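Local coordinates for ancylostoma secreted protein 1 (Necator americanus, PDB 3NT8) that is a secreted protein with two CAP domains, probably associated with the transition of infective hookworm larvae to parasitism, at residues V237-R249 with Q361-V374. Residues are numbered along the deposited sequence; the frame is centred on the assembly and turned at random.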
ATOM      1  N   VAL A 237      -7.450   8.253  -8.761  1.00 22.28           N
ATOM      2  CA  VAL A 237      -6.858   6.922  -8.962  1.00 21.04           C
ATOM      3  C   VAL A 237      -5.945   6.884 -10.191  1.00 21.82           C
ATOM      4  O   VAL A 237      -4.869   6.275 -10.122  1.00 19.95           O
ATOM      5  CB  VAL A 237      -7.910   5.800  -8.976  1.00 22.52           C
ATOM      6  CG1 VAL A 237      -7.263   4.396  -8.971  1.00 19.51           C
ATOM      7  CG2 VAL A 237      -8.858   5.921  -7.722  1.00 20.66           C
ATOM      8  N   ARG A 238      -6.356   7.569 -11.266  1.00 22.02           N
ATOM      9  CA  ARG A 238      -5.568   7.690 -12.479  1.00 22.47           C
ATOM     10  C   ARG A 238      -4.235   8.313 -12.137  1.00 23.29           C
ATOM     11  O   ARG A 238      -3.177   7.784 -12.511  1.00 23.35           O
ATOM     12  CB  ARG A 238      -6.283   8.528 -13.539  1.00 21.72           C
ATOM     13  CG  ARG A 238      -7.637   7.946 -14.029  1.00 21.16           C
ATOM     14  CD  ARG A 238      -8.345   8.796 -15.103  1.00 18.04           C
ATOM     15  NE  ARG A 238      -9.511   8.084 -15.621  1.00 19.43           N
ATOM     16  CZ  ARG A 238     -10.779   8.440 -15.425  1.00 17.51           C
ATOM     17  NH1 ARG A 238     -11.075   9.536 -14.734  1.00 21.20           N
ATOM     18  NH2 ARG A 238     -11.760   7.699 -15.923  1.00 12.81           N
ATOM     19  N   ASP A 239      -4.272   9.461 -11.460  1.00 24.35           N
ATOM     20  CA  ASP A 239      -3.030  10.183 -11.110  1.00 23.75           C
ATOM     21  C   ASP A 239      -2.140   9.389 -10.141  1.00 23.01           C
ATOM     22  O   ASP A 239      -0.935   9.543 -10.148  1.00 22.50           O
ATOM     23  CB  ASP A 239      -3.324  11.535 -10.503  1.00 24.30           C
ATOM     24  CG  ASP A 239      -4.061  12.463 -11.442  1.00 29.29           C
ATOM     25  OD1 ASP A 239      -3.836  12.409 -12.687  1.00 32.87           O
ATOM     26  OD2 ASP A 239      -4.850  13.282 -10.913  1.00 29.06           O
ATOM     27  N   THR A 240      -2.734   8.571  -9.289  1.00 21.80           N
ATOM     28  CA  THR A 240      -1.938   7.700  -8.501  1.00 22.03           C
ATOM     29  C   THR A 240      -1.109   6.728  -9.356  1.00 21.89           C
ATOM     30  O   THR A 240       0.126   6.700  -9.253  1.00 22.48           O
ATOM     31  CB  THR A 240      -2.761   6.991  -7.459  1.00 22.16           C
ATOM     32  OG1 THR A 240      -3.391   7.985  -6.655  1.00 23.60           O
ATOM     33  CG2 THR A 240      -1.868   6.188  -6.557  1.00 22.33           C
ATOM     34  N   PHE A 241      -1.763   5.944 -10.208  1.00 20.66           N
ATOM     35  CA  PHE A 241      -1.029   5.027 -11.093  1.00 19.70           C
ATOM     36  C   PHE A 241       0.017   5.742 -11.904  1.00 19.57           C
ATOM     37  O   PHE A 241       1.133   5.221 -12.029  1.00 19.76           O
ATOM     38  CB  PHE A 241      -1.949   4.272 -12.052  1.00 19.21           C
ATOM     39  CG  PHE A 241      -2.668   3.078 -11.432  1.00 17.77           C
ATOM     40  CD1 PHE A 241      -1.966   1.944 -11.052  1.00 22.23           C
ATOM     41  CD2 PHE A 241      -4.058   3.067 -11.311  1.00 20.75           C
ATOM     42  CE1 PHE A 241      -2.619   0.809 -10.499  1.00 13.72           C
ATOM     43  CE2 PHE A 241      -4.724   1.952 -10.761  1.00 17.98           C
ATOM     44  CZ  PHE A 241      -4.008   0.835 -10.377  1.00 17.20           C
ATOM     45  N   LEU A 242      -0.337   6.911 -12.463  1.00 19.47           N
ATOM     46  CA  LEU A 242       0.478   7.581 -13.437  1.00 19.76           C
ATOM     47  C   LEU A 242       1.720   8.150 -12.784  1.00 19.76           C
ATOM     48  O   LEU A 242       2.813   7.981 -13.330  1.00 20.51           O
ATOM     49  CB  LEU A 242      -0.322   8.624 -14.234  1.00 19.74           C
ATOM     50  CG  LEU A 242       0.368   9.367 -15.378  1.00 20.79           C
ATOM     51  CD1 LEU A 242       0.726   8.445 -16.513  1.00 20.28           C
ATOM     52  CD2 LEU A 242      -0.474  10.573 -15.903  1.00 18.65           C
ATOM     53  N   SER A 243       1.550   8.803 -11.627  1.00 20.17           N
ATOM     54  CA  SER A 243       2.651   9.392 -10.880  1.00 20.36           C
ATOM     55  C   SER A 243       3.563   8.314 -10.300  1.00 20.42           C
ATOM     56  O   SER A 243       4.776   8.468 -10.374  1.00 22.13           O
ATOM     57  CB  SER A 243       2.172  10.293  -9.748  1.00 19.93           C
ATOM     58  OG  SER A 243       1.405   9.516  -8.834  1.00 22.11           O
ATOM     59  N   VAL A 244       2.988   7.260  -9.707  1.00 19.61           N
ATOM     60  CA  VAL A 244       3.808   6.157  -9.188  1.00 19.12           C
ATOM     61  C   VAL A 244       4.609   5.475 -10.303  1.00 18.53           C
ATOM     62  O   VAL A 244       5.788   5.179 -10.131  1.00 19.98           O
ATOM     63  CB  VAL A 244       3.017   5.135  -8.350  1.00 19.81           C
ATOM     64  CG1 VAL A 244       3.960   3.998  -7.879  1.00 17.03           C
ATOM     65  CG2 VAL A 244       2.385   5.807  -7.116  1.00 15.22           C
ATOM     66  N   HIS A 245       4.002   5.276 -11.462  1.00 18.40           N
ATOM     67  CA  HIS A 245       4.758   4.765 -12.620  1.00 17.80           C
ATOM     68  C   HIS A 245       5.894   5.636 -13.028  1.00 17.24           C
ATOM     69  O   HIS A 245       7.055   5.174 -13.108  1.00 18.49           O
ATOM     70  CB  HIS A 245       3.882   4.439 -13.815  1.00 17.98           C
ATOM     71  CG  HIS A 245       3.193   3.102 -13.682  1.00 19.98           C
ATOM     72  ND1 HIS A 245       2.256   2.830 -12.693  1.00 17.48           N
ATOM     73  CD2 HIS A 245       3.310   1.963 -14.409  1.00 21.14           C
ATOM     74  CE1 HIS A 245       1.833   1.587 -12.820  1.00 16.52           C
ATOM     75  NE2 HIS A 245       2.466   1.033 -13.843  1.00 22.65           N
ATOM     76  N   ASN A 246       5.577   6.889 -13.294  1.00 16.72           N
ATOM     77  CA  ASN A 246       6.563   7.835 -13.781  1.00 17.01           C
ATOM     78  C   ASN A 246       7.696   8.125 -12.857  1.00 16.53           C
ATOM     79  O   ASN A 246       8.793   8.308 -13.335  1.00 16.45           O
ATOM     80  CB  ASN A 246       5.925   9.135 -14.288  1.00 17.07           C
ATOM     81  CG  ASN A 246       5.458   9.013 -15.747  1.00 18.14           C
ATOM     82  OD1 ASN A 246       6.155   8.418 -16.528  1.00 17.54           O
ATOM     83  ND2 ASN A 246       4.285   9.585 -16.107  1.00 20.55           N
ATOM     84  N   GLU A 247       7.408   8.178 -11.547  1.00 16.78           N
ATOM     85  CA  GLU A 247       8.397   8.429 -10.576  1.00 18.50           C
ATOM     86  C   GLU A 247       9.399   7.270 -10.446  1.00 18.35           C
ATOM     87  O   GLU A 247      10.577   7.484 -10.187  1.00 17.37           O
ATOM     88  CB  GLU A 247       7.742   8.721  -9.231  1.00 20.04           C
ATOM     89  CG  GLU A 247       7.129  10.084  -9.182  1.00 24.46           C
ATOM     90  CD  GLU A 247       6.782  10.558  -7.786  1.00 31.90           C
ATOM     91  OE1 GLU A 247       6.918   9.792  -6.799  1.00 38.89           O
ATOM     92  OE2 GLU A 247       6.366  11.725  -7.679  1.00 35.34           O
ATOM     93  N   PHE A 248       8.905   6.050 -10.605  1.00 17.63           N
ATOM     94  CA  PHE A 248       9.757   4.902 -10.658  1.00 17.44           C
ATOM     95  C   PHE A 248      10.578   4.869 -11.960  1.00 17.52           C
ATOM     96  O   PHE A 248      11.782   4.565 -11.923  1.00 17.43           O
ATOM     97  CB  PHE A 248       8.940   3.633 -10.496  1.00 17.35           C
ATOM     98  CG  PHE A 248       8.599   3.244  -9.063  1.00 14.13           C
ATOM     99  CD1 PHE A 248       9.545   3.317  -8.052  1.00 16.97           C
ATOM    100  CD2 PHE A 248       7.344   2.655  -8.768  1.00 12.44           C
ATOM    101  CE1 PHE A 248       9.284   2.890  -6.696  1.00 14.44           C
ATOM    102  CE2 PHE A 248       7.061   2.230  -7.418  1.00 16.90           C
ATOM    103  CZ  PHE A 248       8.081   2.338  -6.390  1.00 14.42           C
ATOM    104  N   ARG A 249       9.964   5.195 -13.094  1.00 15.79           N
ATOM    105  CA  ARG A 249      10.724   5.248 -14.345  1.00 15.98           C
ATOM    106  C   ARG A 249      11.782   6.368 -14.299  1.00 17.19           C
ATOM    107  O   ARG A 249      12.858   6.229 -14.895  1.00 16.68           O
ATOM    108  CB  ARG A 249       9.785   5.506 -15.508  1.00 14.83           C
ATOM    109  CG  ARG A 249       9.010   4.277 -15.905  1.00 15.52           C
ATOM    110  CD  ARG A 249       7.837   4.581 -16.787  1.00 14.10           C
ATOM    111  NE  ARG A 249       8.256   4.814 -18.153  1.00 12.70           N
ATOM    112  CZ  ARG A 249       8.440   3.855 -19.046  1.00 13.41           C
ATOM    113  NH1 ARG A 249       8.242   2.556 -18.710  1.00 15.33           N
ATOM    114  NH2 ARG A 249       8.848   4.162 -20.262  1.00 13.54           N
ATOM    115  N   GLN A 361       7.642  -4.566 -17.526  1.00 11.74           N
ATOM    116  CA  GLN A 361       6.670  -3.786 -18.236  1.00 10.22           C
ATOM    117  C   GLN A 361       6.544  -2.375 -17.687  1.00  9.50           C
ATOM    118  O   GLN A 361       6.236  -1.428 -18.425  1.00  8.30           O
ATOM    119  CB  GLN A 361       5.309  -4.506 -18.190  1.00 10.63           C
ATOM    120  CG  GLN A 361       4.161  -3.852 -18.946  1.00  9.80           C
ATOM    121  CD  GLN A 361       4.459  -3.740 -20.423  1.00 16.05           C
ATOM    122  OE1 GLN A 361       4.171  -4.653 -21.231  1.00 17.07           O
ATOM    123  NE2 GLN A 361       5.022  -2.602 -20.794  1.00 14.87           N
ATOM    124  N   MET A 362       6.731  -2.212 -16.394  1.00  9.39           N
ATOM    125  CA  MET A 362       6.689  -0.844 -15.835  1.00 10.63           C
ATOM    126  C   MET A 362       7.910   0.004 -16.297  1.00 11.56           C
ATOM    127  O   MET A 362       7.789   1.225 -16.534  1.00 11.52           O
ATOM    128  CB  MET A 362       6.607  -0.874 -14.310  1.00 11.48           C
ATOM    129  CG  MET A 362       5.264  -1.333 -13.769  1.00 10.88           C
ATOM    130  SD  MET A 362       5.202  -1.282 -11.939  1.00 16.78           S
ATOM    131  CE  MET A 362       5.301   0.489 -11.567  1.00  2.51           C
ATOM    132  N   ALA A 363       9.073  -0.635 -16.419  1.00 10.96           N
ATOM    133  CA  ALA A 363      10.307   0.036 -16.768  1.00 10.90           C
ATOM    134  C   ALA A 363      10.574   0.036 -18.271  1.00 12.49           C
ATOM    135  O   ALA A 363      11.588   0.583 -18.694  1.00 13.32           O
ATOM    136  CB  ALA A 363      11.484  -0.631 -16.073  1.00  9.60           C
ATOM    137  N   TRP A 364       9.681  -0.564 -19.062  1.00 13.04           N
ATOM    138  CA  TRP A 364       9.894  -0.702 -20.530  1.00 15.73           C
ATOM    139  C   TRP A 364       9.914   0.637 -21.277  1.00 17.36           C
ATOM    140  O   TRP A 364       8.908   1.390 -21.273  1.00 17.71           O
ATOM    141  CB  TRP A 364       8.841  -1.634 -21.134  1.00 14.78           C
ATOM    142  CG  TRP A 364       9.373  -2.454 -22.283  1.00 14.85           C
ATOM    143  CD1 TRP A 364       9.360  -2.116 -23.628  1.00 10.33           C
ATOM    144  CD2 TRP A 364      10.032  -3.720 -22.198  1.00 14.40           C
ATOM    145  NE1 TRP A 364       9.957  -3.104 -24.375  1.00 11.24           N
ATOM    146  CE2 TRP A 364      10.373  -4.107 -23.528  1.00 14.66           C
ATOM    147  CE3 TRP A 364      10.403  -4.556 -21.134  1.00 13.79           C
ATOM    148  CZ2 TRP A 364      11.056  -5.317 -23.817  1.00 14.42           C
ATOM    149  CZ3 TRP A 364      11.055  -5.771 -21.432  1.00 13.99           C
ATOM    150  CH2 TRP A 364      11.372  -6.128 -22.756  1.00 14.67           C
ATOM    151  N   ASP A 365      11.058   0.951 -21.895  1.00 18.81           N
ATOM    152  CA  ASP A 365      11.250   2.314 -22.368  1.00 19.83           C
ATOM    153  C   ASP A 365      10.324   2.716 -23.489  1.00 20.08           C
ATOM    154  O   ASP A 365       9.966   3.879 -23.568  1.00 20.98           O
ATOM    155  CB  ASP A 365      12.727   2.665 -22.689  1.00 20.47           C
ATOM    156  CG  ASP A 365      13.316   1.852 -23.797  1.00 20.40           C
ATOM    157  OD1 ASP A 365      12.816   0.799 -24.096  1.00 24.14           O
ATOM    158  OD2 ASP A 365      14.363   2.211 -24.340  1.00 25.91           O
ATOM    159  N   THR A 366      10.001   1.784 -24.388  1.00 19.59           N
ATOM    160  CA  THR A 366       9.109   2.087 -25.533  1.00 18.79           C
ATOM    161  C   THR A 366       7.658   2.164 -25.134  1.00 17.24           C
ATOM    162  O   THR A 366       6.885   2.771 -25.847  1.00 17.78           O
ATOM    163  CB  THR A 366       9.269   1.141 -26.744  1.00 17.71           C
ATOM    164  OG1 THR A 366       9.110  -0.226 -26.337  1.00 19.13           O
ATOM    165  CG2 THR A 366      10.675   1.356 -27.347  1.00 23.08           C
ATOM    166  N   THR A 367       7.294   1.558 -24.006  1.00 16.53           N
ATOM    167  CA  THR A 367       5.945   1.687 -23.436  1.00 15.88           C
ATOM    168  C   THR A 367       5.692   3.117 -22.872  1.00 17.42           C
ATOM    169  O   THR A 367       6.495   3.613 -22.081  1.00 18.62           O
ATOM    170  CB  THR A 367       5.763   0.649 -22.313  1.00 16.30           C
ATOM    171  OG1 THR A 367       5.964  -0.674 -22.875  1.00 13.91           O
ATOM    172  CG2 THR A 367       4.366   0.765 -21.680  1.00 15.54           C
ATOM    173  N   TYR A 368       4.587   3.764 -23.273  1.00 18.32           N
ATOM    174  CA  TYR A 368       4.302   5.151 -22.844  1.00 19.05           C
ATOM    175  C   TYR A 368       2.793   5.481 -22.582  1.00 20.00           C
ATOM    176  O   TYR A 368       2.480   6.564 -22.065  1.00 21.46           O
ATOM    177  CB  TYR A 368       4.981   6.168 -23.799  1.00 18.26           C
ATOM    178  CG  TYR A 368       4.346   6.285 -25.154  1.00 19.91           C
ATOM    179  CD1 TYR A 368       3.398   7.278 -25.438  1.00 22.79           C
ATOM    180  CD2 TYR A 368       4.693   5.400 -26.170  1.00 22.71           C
ATOM    181  CE1 TYR A 368       2.764   7.347 -26.711  1.00 22.08           C
ATOM    182  CE2 TYR A 368       4.092   5.469 -27.427  1.00 23.08           C
ATOM    183  CZ  TYR A 368       3.137   6.434 -27.693  1.00 24.36           C
ATOM    184  OH  TYR A 368       2.576   6.472 -28.957  1.00 23.96           O
ATOM    185  N   LYS A 369       1.860   4.600 -22.961  1.00 19.86           N
ATOM    186  CA  LYS A 369       0.444   4.786 -22.613  1.00 20.01           C
ATOM    187  C   LYS A 369       0.072   3.834 -21.486  1.00 21.24           C
ATOM    188  O   LYS A 369       0.288   2.591 -21.568  1.00 21.96           O
ATOM    189  CB  LYS A 369      -0.491   4.541 -23.796  1.00 19.49           C
ATOM    190  CG  LYS A 369      -0.206   5.453 -24.990  1.00 20.02           C
ATOM    191  CD  LYS A 369      -1.003   4.935 -26.179  1.00 26.21           C
ATOM    192  CE  LYS A 369      -0.841   5.820 -27.447  1.00 29.82           C
ATOM    193  NZ  LYS A 369      -1.675   5.371 -28.634  1.00 31.73           N
ATOM    194  N   LEU A 370      -0.485   4.426 -20.443  1.00 19.96           N
ATOM    195  CA  LEU A 370      -0.944   3.720 -19.304  1.00 20.24           C
ATOM    196  C   LEU A 370      -2.490   3.900 -19.219  1.00 20.77           C
ATOM    197  O   LEU A 370      -3.009   4.997 -19.521  1.00 22.10           O
ATOM    198  CB  LEU A 370      -0.280   4.307 -18.064  1.00 19.68           C
ATOM    199  CG  LEU A 370      -0.620   3.652 -16.741  1.00 18.45           C
ATOM    200  CD1 LEU A 370       0.084   2.304 -16.612  1.00 16.07           C
ATOM    201  CD2 LEU A 370      -0.369   4.521 -15.497  1.00 19.21           C
ATOM    202  N   GLY A 371      -3.200   2.842 -18.835  1.00 19.84           N
ATOM    203  CA  GLY A 371      -4.670   2.870 -18.502  1.00 18.91           C
ATOM    204  C   GLY A 371      -4.956   1.751 -17.528  1.00 19.26           C
ATOM    205  O   GLY A 371      -4.618   0.587 -17.800  1.00 20.56           O
ATOM    206  N   CYS A 372      -5.503   2.078 -16.353  1.00 19.62           N
ATOM    207  CA  CYS A 372      -5.666   1.076 -15.292  1.00 19.48           C
ATOM    208  C   CYS A 372      -7.114   0.977 -14.813  1.00 20.77           C
ATOM    209  O   CYS A 372      -7.922   1.876 -15.083  1.00 18.92           O
ATOM    210  CB  CYS A 372      -4.766   1.405 -14.110  1.00 18.59           C
ATOM    211  SG  CYS A 372      -3.027   1.437 -14.505  1.00 23.96           S
ATOM    212  N   ALA A 373      -7.425  -0.099 -14.080  1.00 20.73           N
ATOM    213  CA  ALA A 373      -8.724  -0.242 -13.439  1.00 21.54           C
ATOM    214  C   ALA A 373      -8.604  -0.842 -12.056  1.00 21.68           C
ATOM    215  O   ALA A 373      -7.748  -1.637 -11.817  1.00 22.09           O
ATOM    216  CB  ALA A 373      -9.675  -1.072 -14.305  1.00 21.91           C
ATOM    217  N   VAL A 374      -9.468  -0.437 -11.129  1.00 22.20           N
ATOM    218  CA  VAL A 374      -9.566  -1.094  -9.834  1.00 21.61           C
ATOM    219  C   VAL A 374     -11.053  -1.437  -9.658  1.00 22.29           C
ATOM    220  O   VAL A 374     -11.927  -0.538  -9.627  1.00 21.19           O
ATOM    221  CB  VAL A 374      -9.089  -0.193  -8.631  1.00 21.99           C
ATOM    222  CG1 VAL A 374      -9.155  -0.952  -7.318  1.00 21.91           C
ATOM    223  CG2 VAL A 374      -7.655   0.274  -8.768  1.00 25.12           C
TER
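The imidazole of His245 lies between two side chains of 361-374: the methyl CE of Met362 sits over the centre of one face, 3.7 Å from the ring centroid, and Leu370 CD1 covers the opposite face, displaced toward the rim. Both are CH-pi contacts. The Met362 chain is extended to SD and then bends (chi3 67°), which carries CE over the imidazole and also within van der Waals range of Phe248. Both imidazole nitrogens are hydrogen-bonded, which should limit rotation of the ring: ND1 to Phe241 O one turn earlier by a bent bond of 2.7 Å, NE2 with Tyr387 OH. Nearer the start of the helix, CB and SG of Cys372 both lie over one face of the Phe241 ring, CB in a CH-pi contact 3.3 Å from CD2 and SG in a sulfur-aromatic contact 3.6 Å from the centroid, while Val374 CG2 meets the ring edge. Leu370 CD2 packs against both Phe241 CB and Leu242 CA. At the other end Arg249, bent at chi3, inserts its guanidinium into the loop after helix 357-363. NH1 and NH2 both donate to Trp364 O, which lies in the guanidinium plane, while the two nitrogens approach from one face of the carbonyl, well above its plane; NH1 also reaches Met362 O at 2.6 Å. Helix 235-253 thus packs on strand 369-376 within the second CAP domain, the axes of 237-249 and 369-374 running at 131°. The disulfide Cys372–Cys385 joins that strand to its antiparallel neighbour 381-388, strand 275-276 lies on its other flank, and helix 318-330 also packs against Phe241 and His245.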